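Local coordinates for putative uncharacterized protein (Ustilago maydis, PDB 4GNX) that binds single-stranded DNA as one of the three OB-fold subunits of replication protein A, probably protecting exposed strands during DNA replication and repair, at residues 8-20 against 31-43. Numbering follows the deposited sequence.
Sequences TLRPVTIRQILNA and LDGAELGQLTFVA. With nucleotides of chain G.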
loop_
_atom_site.group_PDB
_atom_site.type_symbol
_atom_site.label_atom_id
_atom_site.label_comp_id
_atom_site.label_asym_id
_atom_site.label_seq_id
_atom_site.Cartn_x
_atom_site.Cartn_y
_atom_site.Cartn_z
ATOM N N THR B 8 10.874 -8.591 -13.941
ATOM C CA THR B 8 10.362 -8.110 -12.672
ATOM C C THR B 8 11.330 -8.308 -11.534
ATOM O O THR B 8 12.337 -8.989 -11.692
ATOM C CB THR B 8 9.074 -8.871 -12.277
ATOM O OG1 THR B 8 9.362 -10.273 -12.119
ATOM C CG2 THR B 8 7.948 -8.662 -13.312
ATOM N N LEU B 9 10.991 -7.728 -10.378
ATOM C CA LEU B 9 11.772 -7.829 -9.165
ATOM C C LEU B 9 10.867 -8.306 -8.039
ATOM O O LEU B 9 10.152 -7.522 -7.414
ATOM C CB LEU B 9 12.407 -6.481 -8.801
ATOM C CG LEU B 9 13.099 -6.454 -7.430
ATOM C CD1 LEU B 9 14.361 -7.298 -7.470
ATOM C CD2 LEU B 9 13.369 -5.035 -6.937
ATOM N N ARG B 10 10.944 -9.598 -7.758
ATOM C CA ARG B 10 9.981 -10.258 -6.888
ATOM C C ARG B 10 10.412 -10.384 -5.436
ATOM O O ARG B 10 11.456 -10.951 -5.130
ATOM C CB ARG B 10 9.595 -11.617 -7.472
ATOM C CG ARG B 10 9.064 -11.483 -8.887
ATOM C CD ARG B 10 8.672 -12.826 -9.481
ATOM N NE ARG B 10 7.910 -13.640 -8.536
ATOM C CZ ARG B 10 7.414 -14.842 -8.802
ATOM N NH1 ARG B 10 7.589 -15.406 -9.987
ATOM N NH2 ARG B 10 6.752 -15.485 -7.850
ATOM N N PRO B 11 9.608 -9.837 -4.526
ATOM C CA PRO B 11 9.958 -10.045 -3.139
ATOM C C PRO B 11 9.589 -11.507 -2.739
ATOM O O PRO B 11 8.500 -11.988 -3.033
ATOM C CB PRO B 11 9.085 -9.010 -2.427
ATOM C CG PRO B 11 7.830 -8.945 -3.272
ATOM C CD PRO B 11 8.299 -9.158 -4.683
ATOM N N VAL B 12 10.516 -12.198 -2.093
ATOM C CA VAL B 12 10.374 -13.614 -1.846
ATOM C C VAL B 12 11.021 -13.967 -0.547
ATOM O O VAL B 12 11.889 -13.243 -0.066
ATOM C CB VAL B 12 11.064 -14.484 -2.927
ATOM C CG1 VAL B 12 10.328 -14.421 -4.275
ATOM C CG2 VAL B 12 12.533 -14.119 -3.062
ATOM N N THR B 13 10.586 -15.094 0.016
ATOM C CA THR B 13 11.238 -15.674 1.189
ATOM C C THR B 13 12.181 -16.750 0.713
ATOM O O THR B 13 12.013 -17.321 -0.363
ATOM C CB THR B 13 10.244 -16.377 2.109
ATOM O OG1 THR B 13 9.684 -17.510 1.402
ATOM C CG2 THR B 13 9.146 -15.391 2.603
ATOM N N ILE B 14 13.172 -17.048 1.531
ATOM C CA ILE B 14 14.108 -18.065 1.153
ATOM C C ILE B 14 13.366 -19.363 0.874
ATOM O O ILE B 14 13.736 -20.091 -0.072
ATOM C CB ILE B 14 15.212 -18.218 2.205
ATOM C CG1 ILE B 14 16.061 -16.918 2.213
ATOM C CG2 ILE B 14 16.046 -19.473 1.923
ATOM C CD1 ILE B 14 17.073 -16.817 3.334
ATOM N N ARG B 15 12.296 -19.630 1.640
ATOM C CA ARG B 15 11.504 -20.844 1.410
ATOM C C ARG B 15 10.942 -20.949 -0.003
ATOM O O ARG B 15 10.987 -22.038 -0.626
ATOM C CB ARG B 15 10.345 -20.930 2.365
ATOM C CG ARG B 15 9.729 -22.314 2.442
ATOM C CD ARG B 15 10.415 -23.068 3.567
ATOM N NE ARG B 15 11.331 -24.103 3.099
ATOM C CZ ARG B 15 12.338 -24.610 3.798
ATOM N NH1 ARG B 15 12.624 -24.170 5.021
ATOM N NH2 ARG B 15 13.079 -25.557 3.252
ATOM N N GLN B 16 10.394 -19.829 -0.497
ATOM C CA GLN B 16 9.892 -19.766 -1.870
ATOM C C GLN B 16 11.020 -19.977 -2.848
ATOM O O GLN B 16 10.874 -20.751 -3.805
ATOM C CB GLN B 16 9.204 -18.456 -2.174
ATOM C CG GLN B 16 7.813 -18.285 -1.583
ATOM C CD GLN B 16 7.347 -16.841 -1.705
ATOM O OE1 GLN B 16 8.050 -15.896 -1.268
ATOM N NE2 GLN B 16 6.189 -16.650 -2.330
ATOM N N ILE B 17 12.159 -19.338 -2.604
ATOM C CA ILE B 17 13.327 -19.646 -3.428
ATOM C C ILE B 17 13.554 -21.156 -3.463
ATOM O O ILE B 17 13.656 -21.731 -4.535
ATOM C CB ILE B 17 14.584 -18.896 -2.975
ATOM C CG1 ILE B 17 14.318 -17.389 -3.010
ATOM C CG2 ILE B 17 15.747 -19.237 -3.877
ATOM C CD1 ILE B 17 15.381 -16.566 -2.341
ATOM N N LEU B 18 13.559 -21.798 -2.298
ATOM C CA LEU B 18 13.785 -23.240 -2.217
ATOM C C LEU B 18 12.680 -24.099 -2.841
ATOM O O LEU B 18 12.925 -25.255 -3.235
ATOM C CB LEU B 18 14.001 -23.657 -0.756
ATOM C CG LEU B 18 15.247 -23.107 -0.041
ATOM C CD1 LEU B 18 15.216 -23.407 1.450
ATOM C CD2 LEU B 18 16.546 -23.605 -0.656
ATOM N N ASN B 19 11.463 -23.564 -2.912
ATOM C CA ASN B 19 10.382 -24.353 -3.475
ATOM C C ASN B 19 10.118 -24.065 -4.917
ATOM O O ASN B 19 9.244 -24.685 -5.505
ATOM C CB ASN B 19 9.109 -24.168 -2.683
ATOM C CG ASN B 19 9.163 -24.870 -1.363
ATOM O OD1 ASN B 19 9.795 -25.922 -1.232
ATOM N ND2 ASN B 19 8.519 -24.295 -0.367
ATOM N N ALA B 20 10.870 -23.129 -5.495
ATOM C CA ALA B 20 10.721 -22.793 -6.906
ATOM C C ALA B 20 11.066 -24.012 -7.753
ATOM O O ALA B 20 11.958 -24.784 -7.419
ATOM C CB ALA B 20 11.598 -21.613 -7.265
ATOM N N LEU B 31 8.105 -19.683 -10.008
ATOM C CA LEU B 31 7.449 -19.611 -8.720
ATOM C C LEU B 31 6.038 -19.089 -8.906
ATOM O O LEU B 31 5.827 -18.072 -9.572
ATOM C CB LEU B 31 8.231 -18.731 -7.755
ATOM C CG LEU B 31 7.752 -18.804 -6.304
ATOM C CD1 LEU B 31 8.408 -19.981 -5.610
ATOM C CD2 LEU B 31 8.061 -17.530 -5.539
ATOM N N ASP B 32 5.083 -19.808 -8.314
ATOM C CA ASP B 32 3.660 -19.515 -8.430
ATOM C C ASP B 32 3.243 -19.308 -9.895
ATOM O O ASP B 32 2.510 -18.375 -10.221
ATOM C CB ASP B 32 3.252 -18.311 -7.560
ATOM C CG ASP B 32 3.644 -18.466 -6.078
ATOM O OD1 ASP B 32 3.801 -19.606 -5.579
ATOM O OD2 ASP B 32 3.796 -17.425 -5.393
ATOM N N GLY B 33 3.706 -20.183 -10.779
ATOM C CA GLY B 33 3.354 -20.086 -12.196
ATOM C C GLY B 33 3.824 -18.793 -12.853
ATOM O O GLY B 33 3.166 -18.260 -13.755
ATOM N N ALA B 34 4.964 -18.279 -12.395
ATOM C CA ALA B 34 5.553 -17.091 -12.985
ATOM C C ALA B 34 7.058 -17.200 -12.978
ATOM O O ALA B 34 7.643 -17.757 -12.047
ATOM C CB ALA B 34 5.095 -15.847 -12.254
ATOM N N GLU B 35 7.672 -16.677 -14.033
ATOM C CA GLU B 35 9.107 -16.634 -14.162
ATOM C C GLU B 35 9.710 -15.960 -12.933
ATOM O O GLU B 35 9.202 -14.938 -12.466
ATOM C CB GLU B 35 9.462 -15.852 -15.421
ATOM C CG GLU B 35 10.747 -16.287 -16.120
ATOM C CD GLU B 35 11.909 -15.304 -15.965
ATOM O OE1 GLU B 35 11.947 -14.534 -14.966
ATOM O OE2 GLU B 35 12.799 -15.309 -16.857
ATOM N N LEU B 36 10.775 -16.561 -12.402
ATOM C CA LEU B 36 11.489 -16.045 -11.236
ATOM C C LEU B 36 12.901 -15.649 -11.626
ATOM O O LEU B 36 13.826 -16.463 -11.571
ATOM C CB LEU B 36 11.557 -17.096 -10.136
ATOM C CG LEU B 36 12.200 -16.701 -8.799
ATOM C CD1 LEU B 36 11.489 -15.532 -8.110
ATOM C CD2 LEU B 36 12.222 -17.917 -7.889
ATOM N N GLY B 37 13.054 -14.391 -12.028
ATOM C CA GLY B 37 14.334 -13.864 -12.469
ATOM C C GLY B 37 15.015 -13.145 -11.325
ATOM O O GLY B 37 15.535 -13.778 -10.398
ATOM N N GLN B 38 15.009 -11.818 -11.391
ATOM C CA GLN B 38 15.525 -11.012 -10.314
ATOM C C GLN B 38 14.586 -11.108 -9.143
ATOM O O GLN B 38 13.379 -11.218 -9.332
ATOM C CB GLN B 38 15.643 -9.564 -10.744
ATOM C CG GLN B 38 16.989 -9.205 -11.329
ATOM C CD GLN B 38 17.321 -7.728 -11.152
ATOM O OE1 GLN B 38 18.325 -7.390 -10.522
ATOM N NE2 GLN B 38 16.483 -6.842 -11.709
ATOM N N LEU B 39 15.142 -11.053 -7.939
ATOM C CA LEU B 39 14.364 -11.187 -6.721
ATOM C C LEU B 39 15.037 -10.434 -5.584
ATOM O O LEU B 39 16.219 -10.109 -5.658
ATOM C CB LEU B 39 14.239 -12.660 -6.350
ATOM C CG LEU B 39 15.527 -13.471 -6.084
ATOM C CD1 LEU B 39 15.951 -13.404 -4.619
ATOM C CD2 LEU B 39 15.327 -14.923 -6.474
ATOM N N THR B 40 14.287 -10.184 -4.521
ATOM C CA THR B 40 14.837 -9.515 -3.364
ATOM C C THR B 40 14.314 -10.053 -2.036
ATOM O O THR B 40 13.175 -10.519 -1.923
ATOM C CB THR B 40 14.575 -8.004 -3.399
ATOM O OG1 THR B 40 15.141 -7.424 -2.216
ATOM C CG2 THR B 40 13.057 -7.680 -3.469
ATOM N N PHE B 41 15.144 -9.958 -1.014
ATOM C CA PHE B 41 14.751 -10.445 0.301
ATOM C C PHE B 41 15.658 -9.927 1.414
ATOM O O PHE B 41 16.739 -9.363 1.164
ATOM C CB PHE B 41 14.687 -11.982 0.317
ATOM C CG PHE B 41 16.013 -12.648 0.162
ATOM C CD1 PHE B 41 16.772 -12.980 1.281
ATOM C CD2 PHE B 41 16.494 -12.974 -1.095
ATOM C CE1 PHE B 41 17.996 -13.607 1.151
ATOM C CE2 PHE B 41 17.732 -13.603 -1.230
ATOM C CZ PHE B 41 18.484 -13.915 -0.104
ATOM N N VAL B 42 15.212 -10.127 2.647
ATOM C CA VAL B 42 15.915 -9.619 3.816
ATOM C C VAL B 42 16.250 -10.817 4.674
ATOM O O VAL B 42 15.456 -11.736 4.792
ATOM C CB VAL B 42 15.034 -8.643 4.591
ATOM C CG1 VAL B 42 15.687 -8.265 5.905
ATOM C CG2 VAL B 42 14.755 -7.397 3.755
ATOM N N ALA B 43 17.440 -10.832 5.253
ATOM C CA ALA B 43 17.938 -12.028 5.925
ATOM C C ALA B 43 19.097 -11.651 6.823
ATOM O O ALA B 43 19.592 -10.514 6.758
ATOM C CB ALA B 43 18.396 -13.051 4.907
ATOM P P DT G 21 25.375 -4.782 -11.220
ATOM O OP1 DT G 21 25.332 -3.635 -10.275
ATOM O OP2 DT G 21 26.242 -4.706 -12.425
ATOM O "O5'" DT G 21 25.815 -6.060 -10.377
ATOM C "C5'" DT G 21 27.208 -6.381 -10.177
ATOM C "C4'" DT G 21 27.487 -7.813 -10.576
ATOM O "O4'" DT G 21 26.446 -8.685 -10.073
ATOM C "C3'" DT G 21 27.588 -8.062 -12.084
ATOM O "O3'" DT G 21 28.830 -8.708 -12.427
ATOM C "C2'" DT G 21 26.328 -8.848 -12.425
ATOM C "C1'" DT G 21 25.886 -9.478 -11.108
ATOM N N1 DT G 21 24.419 -9.530 -10.889
ATOM C C2 DT G 21 23.765 -10.735 -11.041
ATOM O O2 DT G 21 24.331 -11.767 -11.367
ATOM N N3 DT G 21 22.412 -10.684 -10.805
ATOM C C4 DT G 21 21.667 -9.578 -10.434
ATOM O O4 DT G 21 20.457 -9.685 -10.258
ATOM C C5 DT G 21 22.420 -8.352 -10.285
ATOM C C7 DT G 21 21.700 -7.102 -9.886
ATOM C C6 DT G 21 23.739 -8.391 -10.514
#
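In this OB-fold subunit of replication protein A, the short strand 9-11 runs parallel to residues 38-43 at the start of the long strand 38-50 and leads into helix 14-19, whose inner side packs over L39 and F41 of that strand. T40 N donates to R10 O at 3.0 Å, and V12 N donates to T40 O at 3.1 Å; P11, lacking an N-H, sits between them, where its neighbours carry the pairing. T13 begins the helix as N-cap in a capping box: its OG1 accepts from Q16 N, while Q16 OE1 accepts from T13 N. Between the helix and strand 38-43 lies an apolar core. I17 CD1 reaches L39 CD1 and F41 CE2 (both 3.9 Å), I14 CG1 packs obliquely against the F41 ring, and V12 holds its two methyls apart, CG2 against L39 CD1 and CG1 against L31 CD2. The branched residues suit this layer because each can touch two neighbours at once. Strand 54-60 extends the core through V59, and helix 117-135 flanks it with H123. On the sheet face that also carries P11 and T40, Q38 lies close to the base of DT21 of chain G. The side chain of R10 leaves the strand in the other direction and bends at chi3 (45°), bringing its flat, multi-donor head to the type I' turn 31-34. L36 CD1 lies over one guanidinium face, while backbone carbonyls gather at the edge. There NH1 donates to E35 O at 3.0 Å, and NH1 and NH2 together grip L31 O, each at 3.2 Å, an oxygen that also accepts from A34 N.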